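Local coordinates for glycosyl hydrolase family 62 protein (Coprinopsis cinerea, PDB 5B6T) that probably cleaves terminal arabinofuranosyl side groups from arabinoxylan, as an alpha-L-arabinofuranosidase of glycoside hydrolase family 62, at residues D28-W38 with H265-N273; C282-L291 with P303-S314. All blocks are in the same frame, centred on the assembly; numbering follows the deposited sequence. Where two conformers were deposited one is given.

Both contacts involve the blade that closes the ring of a five-bladed beta-propeller. Contact 1 joins the innermost strand of this closing blade (266-268) to that of the neighbouring blade (within 25-34), beside the calcium ion near the middle of the molecule; some 226 residues, including the remaining blades, separate its segments. Contact 2 follows directly along the chain and lies within the closing blade, pairing 285-290 with 305-311 further out. The two centres lie about 12 Å apart. Strands 266-268 and 285-290 are neighbours in one sheet, with E267 and I269 facing L287 and R285, so the central calcium surroundings continue without a break into the blade that joins the chain ends.

Contact 1 (D28-W38 with H265-N273); sequences DPSVVYHDGRW and HGELIRSGN. With CA (calcium ion), chain D.
The calcium site at the centre of the propeller opens this contact: D28 CB sits squarely over the H265 imidazole, 3.6 Å from the ring centroid and 3° off its normal, in a CH-pi contact. With H265 CG anti to the backbone N (chi1 -162°), the imidazole is turned against D28 and NE2 is aimed at the calcium ion, which it binds at 2.1 Å; five waters complete the sphere, and one of them (water 1) also hydrogen-bonds D28 O. The D28 carboxylate has its partners elsewhere, OD2 bonding S43 and a glycerol.

Strands 29-34 and 266-268 are the innermost strands of adjacent propeller blades. They run nearly parallel, 21° apart, but side chains rather than a backbone ladder join them. E267, long and acidic, spans the gap. Its OE2 takes the S30 hydroxyl proton at 2.7 Å on the syn side, while OE1 receives V31 N (3.1 Å) and R270 NH2 from opposite faces of the carboxylate, two bonds that fix its rotation. Water 6, a calcium ligand, probably donates to OE2, which would place E267 in the second shell. The R270 guanidinium, held further by V86 O, lays one face over V32 CG1.

Beyond it, branched I269 sets CD1 against V31 CG1 (3.6 Å) and W38 CZ3. The N273 amide gives a nearly straight bond from ND2 to Y33 O, 2.8 Å, approaching from above the carbonyl plane.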
# COMPACT_ATOMS: atom_id res chain seq x y z
N ASP A 28 -1.19 6.80 0.71
CA ASP A 28 -1.17 5.38 1.00
C ASP A 28 -2.30 4.58 0.32
O ASP A 28 -2.98 3.78 0.98
CB ASP A 28 -1.25 5.15 2.52
CG ASP A 28 -0.38 6.08 3.34
OD1 ASP A 28 0.75 6.35 2.91
OD2 ASP A 28 -0.87 6.49 4.44
N PRO A 29 -2.51 4.76 -1.00
CA PRO A 29 -3.71 4.23 -1.61
C PRO A 29 -3.75 2.72 -1.75
O PRO A 29 -2.72 2.09 -2.01
CB PRO A 29 -3.71 4.86 -3.02
CG PRO A 29 -2.26 5.14 -3.29
CD PRO A 29 -1.71 5.55 -1.97
N SER A 30 -4.96 2.17 -1.63
CA SER A 30 -5.26 0.82 -2.03
C SER A 30 -6.33 0.86 -3.13
O SER A 30 -7.22 1.70 -3.09
CB SER A 30 -5.79 0.02 -0.83
OG SER A 30 -5.87 -1.36 -1.15
N VAL A 31 -6.25 -0.05 -4.09
CA VAL A 31 -7.11 0.05 -5.26
C VAL A 31 -7.52 -1.28 -5.86
O VAL A 31 -6.71 -2.17 -6.07
CB VAL A 31 -6.48 0.95 -6.34
CG1 VAL A 31 -5.08 0.47 -6.74
CG2 VAL A 31 -7.39 1.11 -7.54
N VAL A 32 -8.82 -1.35 -6.17
CA VAL A 32 -9.39 -2.46 -6.95
C VAL A 32 -10.39 -1.91 -7.97
O VAL A 32 -11.04 -0.89 -7.74
CB VAL A 32 -10.09 -3.53 -6.09
CG1 VAL A 32 -9.08 -4.25 -5.21
CG2 VAL A 32 -11.22 -2.98 -5.23
N TYR A 33 -10.48 -2.63 -9.08
CA TYR A 33 -11.51 -2.39 -10.10
C TYR A 33 -12.55 -3.48 -9.96
O TYR A 33 -12.24 -4.66 -10.01
CB TYR A 33 -10.91 -2.43 -11.50
CG TYR A 33 -11.86 -1.92 -12.58
CD1 TYR A 33 -12.06 -0.56 -12.74
CD2 TYR A 33 -12.52 -2.79 -13.44
CE1 TYR A 33 -12.90 -0.07 -13.73
CE2 TYR A 33 -13.38 -2.32 -14.41
CZ TYR A 33 -13.55 -0.97 -14.57
OH TYR A 33 -14.37 -0.49 -15.59
N HIS A 34 -13.80 -3.06 -9.73
CA HIS A 34 -14.88 -4.02 -9.45
C HIS A 34 -16.17 -3.47 -9.98
O HIS A 34 -16.53 -2.29 -9.73
CB HIS A 34 -14.99 -4.27 -7.94
CG HIS A 34 -16.20 -5.04 -7.53
ND1 HIS A 34 -16.28 -6.40 -7.70
CD2 HIS A 34 -17.37 -4.66 -6.98
CE1 HIS A 34 -17.45 -6.83 -7.24
NE2 HIS A 34 -18.13 -5.79 -6.81
N ASP A 35 -16.87 -4.32 -10.73
CA ASP A 35 -18.12 -3.94 -11.37
C ASP A 35 -18.10 -2.57 -12.02
O ASP A 35 -18.93 -1.72 -11.76
CB ASP A 35 -19.25 -4.09 -10.36
CG ASP A 35 -19.60 -5.54 -10.12
OD1 ASP A 35 -19.07 -6.41 -10.87
OD2 ASP A 35 -20.40 -5.82 -9.21
N GLY A 36 -17.12 -2.37 -12.89
CA GLY A 36 -17.05 -1.22 -13.74
C GLY A 36 -16.57 0.08 -13.14
O GLY A 36 -16.68 1.13 -13.76
N ARG A 37 -16.05 0.02 -11.92
CA ARG A 37 -15.57 1.19 -11.23
C ARG A 37 -14.28 0.91 -10.49
O ARG A 37 -14.03 -0.21 -10.03
CB ARG A 37 -16.59 1.68 -10.16
CG ARG A 37 -17.98 2.02 -10.65
CD ARG A 37 -18.85 2.46 -9.49
NE ARG A 37 -18.50 3.79 -8.98
CZ ARG A 37 -18.80 4.94 -9.60
NH1 ARG A 37 -19.44 4.95 -10.75
NH2 ARG A 37 -18.46 6.09 -9.04
N TRP A 38 -13.48 1.97 -10.37
CA TRP A 38 -12.34 1.98 -9.46
C TRP A 38 -12.82 2.26 -8.06
O TRP A 38 -13.67 3.12 -7.84
CB TRP A 38 -11.35 3.07 -9.90
CG TRP A 38 -10.76 2.73 -11.24
CD1 TRP A 38 -11.09 3.24 -12.45
CD2 TRP A 38 -9.74 1.75 -11.47
NE1 TRP A 38 -10.32 2.65 -13.44
CE2 TRP A 38 -9.50 1.72 -12.87
CE3 TRP A 38 -9.05 0.86 -10.64
CZ2 TRP A 38 -8.57 0.84 -13.44
CZ3 TRP A 38 -8.11 -0.00 -11.23
CH2 TRP A 38 -7.90 -0.01 -12.60
N HIS A 265 4.58 5.45 -1.10
CA HIS A 265 3.50 4.52 -0.73
C HIS A 265 2.39 4.36 -1.73
O HIS A 265 1.54 5.23 -1.85
CB HIS A 265 2.93 4.93 0.63
CG HIS A 265 2.15 3.83 1.27
ND1 HIS A 265 2.20 3.56 2.62
CD2 HIS A 265 1.35 2.89 0.72
CE1 HIS A 265 1.43 2.52 2.88
NE2 HIS A 265 0.90 2.10 1.75
N GLY A 266 2.42 3.25 -2.46
CA GLY A 266 1.47 2.98 -3.50
C GLY A 266 0.98 1.54 -3.57
O GLY A 266 1.14 0.74 -2.63
N GLU A 267 0.34 1.21 -4.71
CA GLU A 267 -0.17 -0.14 -4.98
C GLU A 267 -0.23 -0.34 -6.47
O GLU A 267 -0.56 0.60 -7.23
CB GLU A 267 -1.57 -0.38 -4.40
CG GLU A 267 -1.58 -1.21 -3.10
CD GLU A 267 -2.95 -1.61 -2.63
OE1 GLU A 267 -3.82 -1.88 -3.49
OE2 GLU A 267 -3.18 -1.64 -1.39
N LEU A 268 0.05 -1.59 -6.89
CA LEU A 268 -0.10 -1.97 -8.29
C LEU A 268 -1.57 -2.27 -8.61
O LEU A 268 -2.33 -2.77 -7.77
CB LEU A 268 0.73 -3.21 -8.65
CG LEU A 268 2.25 -3.05 -8.84
CD1 LEU A 268 2.91 -4.43 -8.96
CD2 LEU A 268 2.57 -2.23 -10.09
N ILE A 269 -1.96 -1.97 -9.83
CA ILE A 269 -3.26 -2.44 -10.30
C ILE A 269 -3.21 -3.96 -10.43
O ILE A 269 -2.28 -4.53 -11.04
CB ILE A 269 -3.65 -1.78 -11.64
CG1 ILE A 269 -3.80 -0.25 -11.55
CG2 ILE A 269 -4.91 -2.40 -12.19
CD1 ILE A 269 -4.42 0.32 -10.32
N ARG A 270 -4.18 -4.65 -9.82
CA ARG A 270 -4.17 -6.10 -9.72
C ARG A 270 -4.88 -6.78 -10.88
O ARG A 270 -5.61 -6.14 -11.61
CB ARG A 270 -4.84 -6.52 -8.40
CG ARG A 270 -4.34 -5.78 -7.17
CD ARG A 270 -5.06 -6.27 -5.93
NE ARG A 270 -4.91 -5.29 -4.88
CZ ARG A 270 -5.70 -5.21 -3.83
NH1 ARG A 270 -6.64 -6.11 -3.62
NH2 ARG A 270 -5.54 -4.21 -2.98
N SER A 271 -4.65 -8.07 -11.05
CA SER A 271 -5.38 -8.84 -12.05
C SER A 271 -6.62 -9.48 -11.46
O SER A 271 -7.44 -10.05 -12.22
CB SER A 271 -4.47 -9.94 -12.60
OG SER A 271 -3.98 -10.73 -11.56
N GLY A 272 -6.81 -9.36 -10.15
CA GLY A 272 -7.98 -9.93 -9.47
C GLY A 272 -8.03 -9.40 -8.06
O GLY A 272 -7.00 -8.92 -7.55
N ASN A 273 -9.20 -9.50 -7.42
CA ASN A 273 -9.47 -8.79 -6.19
C ASN A 273 -9.48 -9.64 -4.94
O ASN A 273 -9.72 -9.09 -3.88
CB ASN A 273 -10.79 -8.02 -6.31
CG ASN A 273 -10.73 -6.98 -7.42
OD1 ASN A 273 -9.64 -6.48 -7.69
ND2 ASN A 273 -11.85 -6.69 -8.06
CA CA D . -0.37 0.40 1.40
O HOH W 1 -2.06 1.54 2.14
O HOH W 2 -6.32 -3.15 -8.67
O HOH W 3 -8.55 -4.80 -9.41
O HOH W 4 -14.32 -8.20 -7.88
O HOH W 5 1.33 -0.59 0.57
O HOH W 6 -1.74 -1.13 1.03
O HOH W 7 0.02 -0.42 3.25
O HOH W 8 -0.68 1.09 -0.55

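Contact 2 (C282-L291 with P303-S314); sequences CNLRYLYQGL and PWKLGLLTQTNS
Strands 285-290 and 305-311 run antiparallel at 157°, their axes 4.6 Å apart, with hydrogen-bonded pairs Y286-L309, Y288-G307 and G290-K305 alternating with the non-hydrogen-bonded pairs R285-T310, L287-L308 and Q289-L306. On the face of Y286 and Y288 the fit depends on a glycine. Y288 CG stands between the backbone N and the carbonyl carbon (chi1 75°), which swings the ring across the neighbouring strand; G307, with no side chain, lets it lie close over the backbone there. The same ring reaches on to L309, whose CD2 lies 3.4 Å from Y288 CE1, and its hydroxyl bonds S9.

On the other face L287, L308 and L306 supply branched aliphatic carbon, L308 CD1 lying 4.1 Å from L287 CB. Farther along, the W304 indole is sandwiched. The Q289 amide stacks on one face, the two planes 21° apart with CD 3.9 Å from W304 CE3, while L291 CD2 makes a CH-pi contact with the six-membered ring from the opposite face, 4.0 Å from its centroid. Glutamine suits this place because its flat amide can both stack and bond: NE2 meets S264, and OE1 accepts D28 N.

At the other end Q311, its chain extended, reaches across so that OE1 accepts L284 N (3.0 Å), and S314 OG, which also bonds C316 O, takes N283 N at 2.9 Å. Water 9 joins N283 OD1 to Q311 O. Next to these bonds C282 is tied to C316 by a disulfide that fastens the C-terminal tail. Strand 7-9 lies on the far side of 305-311 in the same sheet, so N- and C-terminal strands share one blade, the Velcro-type closure typical of beta-propellers.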
# COMPACT_ATOMS: atom_id res chain seq x y z
N CYS A 282 2.19 -8.01 -17.05
CA CYS A 282 2.07 -7.18 -18.25
C CYS A 282 1.45 -5.83 -17.91
O CYS A 282 0.55 -5.75 -17.05
CB CYS A 282 1.13 -7.86 -19.24
SG CYS A 282 1.48 -9.60 -19.63
N ASN A 283 1.91 -4.78 -18.58
CA ASN A 283 1.30 -3.46 -18.46
C ASN A 283 1.13 -3.08 -17.00
O ASN A 283 0.03 -2.77 -16.55
CB ASN A 283 -0.06 -3.39 -19.19
CG ASN A 283 -0.74 -2.02 -19.04
OD1 ASN A 283 -0.08 -0.98 -19.08
ND2 ASN A 283 -2.08 -2.01 -18.87
N LEU A 284 2.21 -3.07 -16.24
CA LEU A 284 2.10 -2.70 -14.82
C LEU A 284 1.65 -1.23 -14.71
O LEU A 284 2.04 -0.40 -15.51
CB LEU A 284 3.42 -2.90 -14.06
CG LEU A 284 3.68 -4.33 -13.53
CD1 LEU A 284 3.84 -5.35 -14.64
CD2 LEU A 284 4.90 -4.34 -12.62
N ARG A 285 0.83 -0.96 -13.70
CA ARG A 285 0.38 0.38 -13.37
C ARG A 285 0.47 0.52 -11.86
O ARG A 285 0.01 -0.36 -11.13
CB ARG A 285 -1.06 0.60 -13.83
CG ARG A 285 -1.27 0.58 -15.34
CD ARG A 285 -2.76 0.72 -15.67
NE ARG A 285 -3.45 -0.55 -15.65
CZ ARG A 285 -4.78 -0.71 -15.68
NH1 ARG A 285 -5.62 0.34 -15.68
NH2 ARG A 285 -5.27 -1.95 -15.68
N TYR A 286 1.07 1.61 -11.40
CA TYR A 286 1.30 1.82 -9.98
C TYR A 286 0.64 3.11 -9.56
O TYR A 286 1.00 4.19 -10.00
CB TYR A 286 2.81 1.85 -9.61
CG TYR A 286 3.13 1.61 -8.16
CD1 TYR A 286 2.86 0.39 -7.57
CD2 TYR A 286 3.73 2.59 -7.37
CE1 TYR A 286 3.15 0.17 -6.23
CE2 TYR A 286 4.07 2.36 -6.04
CZ TYR A 286 3.73 1.16 -5.47
OH TYR A 286 4.01 0.93 -4.15
N LEU A 287 -0.34 2.98 -8.66
CA LEU A 287 -1.02 4.14 -8.08
C LEU A 287 -0.21 4.53 -6.85
O LEU A 287 0.00 3.70 -5.98
CB LEU A 287 -2.46 3.74 -7.70
CG LEU A 287 -3.32 4.88 -7.11
CD1 LEU A 287 -3.61 6.02 -8.06
CD2 LEU A 287 -4.63 4.25 -6.63
N TYR A 288 0.28 5.76 -6.81
CA TYR A 288 1.29 6.13 -5.81
C TYR A 288 0.99 7.52 -5.27
O TYR A 288 0.13 8.24 -5.81
CB TYR A 288 2.67 6.05 -6.44
CG TYR A 288 2.99 7.21 -7.37
CD1 TYR A 288 2.51 7.25 -8.69
CD2 TYR A 288 3.80 8.25 -6.96
CE1 TYR A 288 2.80 8.30 -9.54
CE2 TYR A 288 4.10 9.30 -7.80
CZ TYR A 288 3.59 9.33 -9.09
OH TYR A 288 3.93 10.37 -9.94
N GLN A 289 1.72 7.90 -4.24
CA GLN A 289 1.69 9.26 -3.74
C GLN A 289 2.98 10.00 -4.04
O GLN A 289 4.10 9.47 -3.88
CB GLN A 289 1.42 9.32 -2.22
CG GLN A 289 2.48 8.63 -1.36
CD GLN A 289 2.16 8.62 0.11
OE1 GLN A 289 1.00 8.66 0.54
NE2 GLN A 289 3.23 8.54 0.93
N GLY A 290 2.80 11.26 -4.47
CA GLY A 290 3.90 12.17 -4.76
C GLY A 290 3.58 13.52 -4.18
O GLY A 290 2.49 13.75 -3.65
N LEU A 291 4.55 14.44 -4.26
CA LEU A 291 4.34 15.79 -3.77
C LEU A 291 5.31 16.77 -4.40
O LEU A 291 6.33 16.38 -4.99
CB LEU A 291 4.41 15.87 -2.25
CG LEU A 291 5.79 15.98 -1.60
CD1 LEU A 291 5.60 16.15 -0.13
CD2 LEU A 291 6.68 14.78 -1.86
N PRO A 303 1.87 18.05 1.38
CA PRO A 303 0.77 17.98 0.42
C PRO A 303 0.87 16.82 -0.58
O PRO A 303 0.97 17.01 -1.78
CB PRO A 303 0.84 19.35 -0.28
CG PRO A 303 2.28 19.69 -0.23
CD PRO A 303 2.81 19.16 1.07
N TRP A 304 0.73 15.61 -0.05
CA TRP A 304 0.72 14.40 -0.90
C TRP A 304 -0.52 14.35 -1.76
O TRP A 304 -1.63 14.65 -1.30
CB TRP A 304 0.80 13.12 -0.06
CG TRP A 304 2.04 12.98 0.74
CD1 TRP A 304 2.19 13.30 2.05
CD2 TRP A 304 3.30 12.46 0.31
NE1 TRP A 304 3.45 13.01 2.47
CE2 TRP A 304 4.16 12.50 1.41
CE3 TRP A 304 3.77 11.98 -0.91
CZ2 TRP A 304 5.50 12.09 1.33
CZ3 TRP A 304 5.10 11.54 -0.99
CH2 TRP A 304 5.95 11.61 0.12
N LYS A 305 -0.34 13.91 -3.01
CA LYS A 305 -1.43 13.69 -3.97
C LYS A 305 -1.15 12.36 -4.66
O LYS A 305 -0.01 11.91 -4.70
CB LYS A 305 -1.51 14.84 -4.99
CG LYS A 305 -1.68 16.20 -4.29
CD LYS A 305 -1.69 17.37 -5.24
CE LYS A 305 -1.40 18.66 -4.51
NZ LYS A 305 -2.33 18.99 -3.39
N LEU A 306 -2.20 11.76 -5.19
CA LEU A 306 -2.08 10.46 -5.87
C LEU A 306 -1.91 10.67 -7.37
O LEU A 306 -2.65 11.46 -7.97
CB LEU A 306 -3.32 9.60 -5.61
CG LEU A 306 -3.74 9.42 -4.14
CD1 LEU A 306 -4.88 8.43 -4.03
CD2 LEU A 306 -2.57 9.02 -3.26
N GLY A 307 -0.97 9.94 -7.95
CA GLY A 307 -0.79 9.82 -9.39
C GLY A 307 -0.68 8.37 -9.83
O GLY A 307 -0.73 7.44 -9.00
N LEU A 308 -0.55 8.17 -11.14
CA LEU A 308 -0.55 6.83 -11.70
C LEU A 308 0.61 6.67 -12.65
O LEU A 308 0.73 7.45 -13.59
CB LEU A 308 -1.84 6.59 -12.47
CG LEU A 308 -2.08 5.16 -12.97
CD1 LEU A 308 -2.22 4.19 -11.81
CD2 LEU A 308 -3.31 5.09 -13.85
N LEU A 309 1.45 5.67 -12.37
CA LEU A 309 2.53 5.29 -13.27
C LEU A 309 2.02 4.21 -14.21
O LEU A 309 1.40 3.28 -13.76
CB LEU A 309 3.70 4.70 -12.48
CG LEU A 309 4.34 5.51 -11.37
CD1 LEU A 309 5.53 4.77 -10.81
CD2 LEU A 309 4.77 6.87 -11.86
N THR A 310 2.33 4.34 -15.50
CA THR A 310 2.05 3.32 -16.49
C THR A 310 3.38 2.80 -17.05
O THR A 310 4.23 3.58 -17.45
CB THR A 310 1.20 3.91 -17.62
OG1 THR A 310 -0.06 4.35 -17.10
CG2 THR A 310 0.93 2.89 -18.68
N GLN A 311 3.58 1.50 -17.00
CA GLN A 311 4.86 0.94 -17.44
C GLN A 311 5.05 1.16 -18.94
O GLN A 311 4.12 0.90 -19.73
CB GLN A 311 4.90 -0.55 -17.13
CG GLN A 311 6.19 -1.24 -17.53
CD GLN A 311 6.15 -2.73 -17.26
OE1 GLN A 311 5.09 -3.33 -17.20
NE2 GLN A 311 7.33 -3.34 -17.14
N THR A 312 6.25 1.62 -19.31
CA THR A 312 6.61 1.84 -20.71
C THR A 312 7.56 0.79 -21.27
O THR A 312 7.82 0.81 -22.49
CB THR A 312 7.20 3.24 -20.93
OG1 THR A 312 8.39 3.37 -20.15
CG2 THR A 312 6.21 4.30 -20.52
N ASN A 313 8.10 -0.11 -20.44
CA ASN A 313 8.88 -1.23 -20.95
C ASN A 313 8.16 -2.54 -20.71
O ASN A 313 8.77 -3.55 -20.34
CB ASN A 313 10.28 -1.28 -20.32
CG ASN A 313 10.28 -1.74 -18.87
OD1 ASN A 313 9.37 -1.39 -18.08
ND2 ASN A 313 11.31 -2.50 -18.51
N SER A 314 6.84 -2.53 -20.91
CA SER A 314 6.02 -3.71 -20.66
C SER A 314 6.38 -4.92 -21.53
O SER A 314 6.63 -4.77 -22.71
CB SER A 314 4.56 -3.37 -20.94
OG SER A 314 3.75 -4.51 -20.78
O HOH W 9 2.04 -0.43 -20.48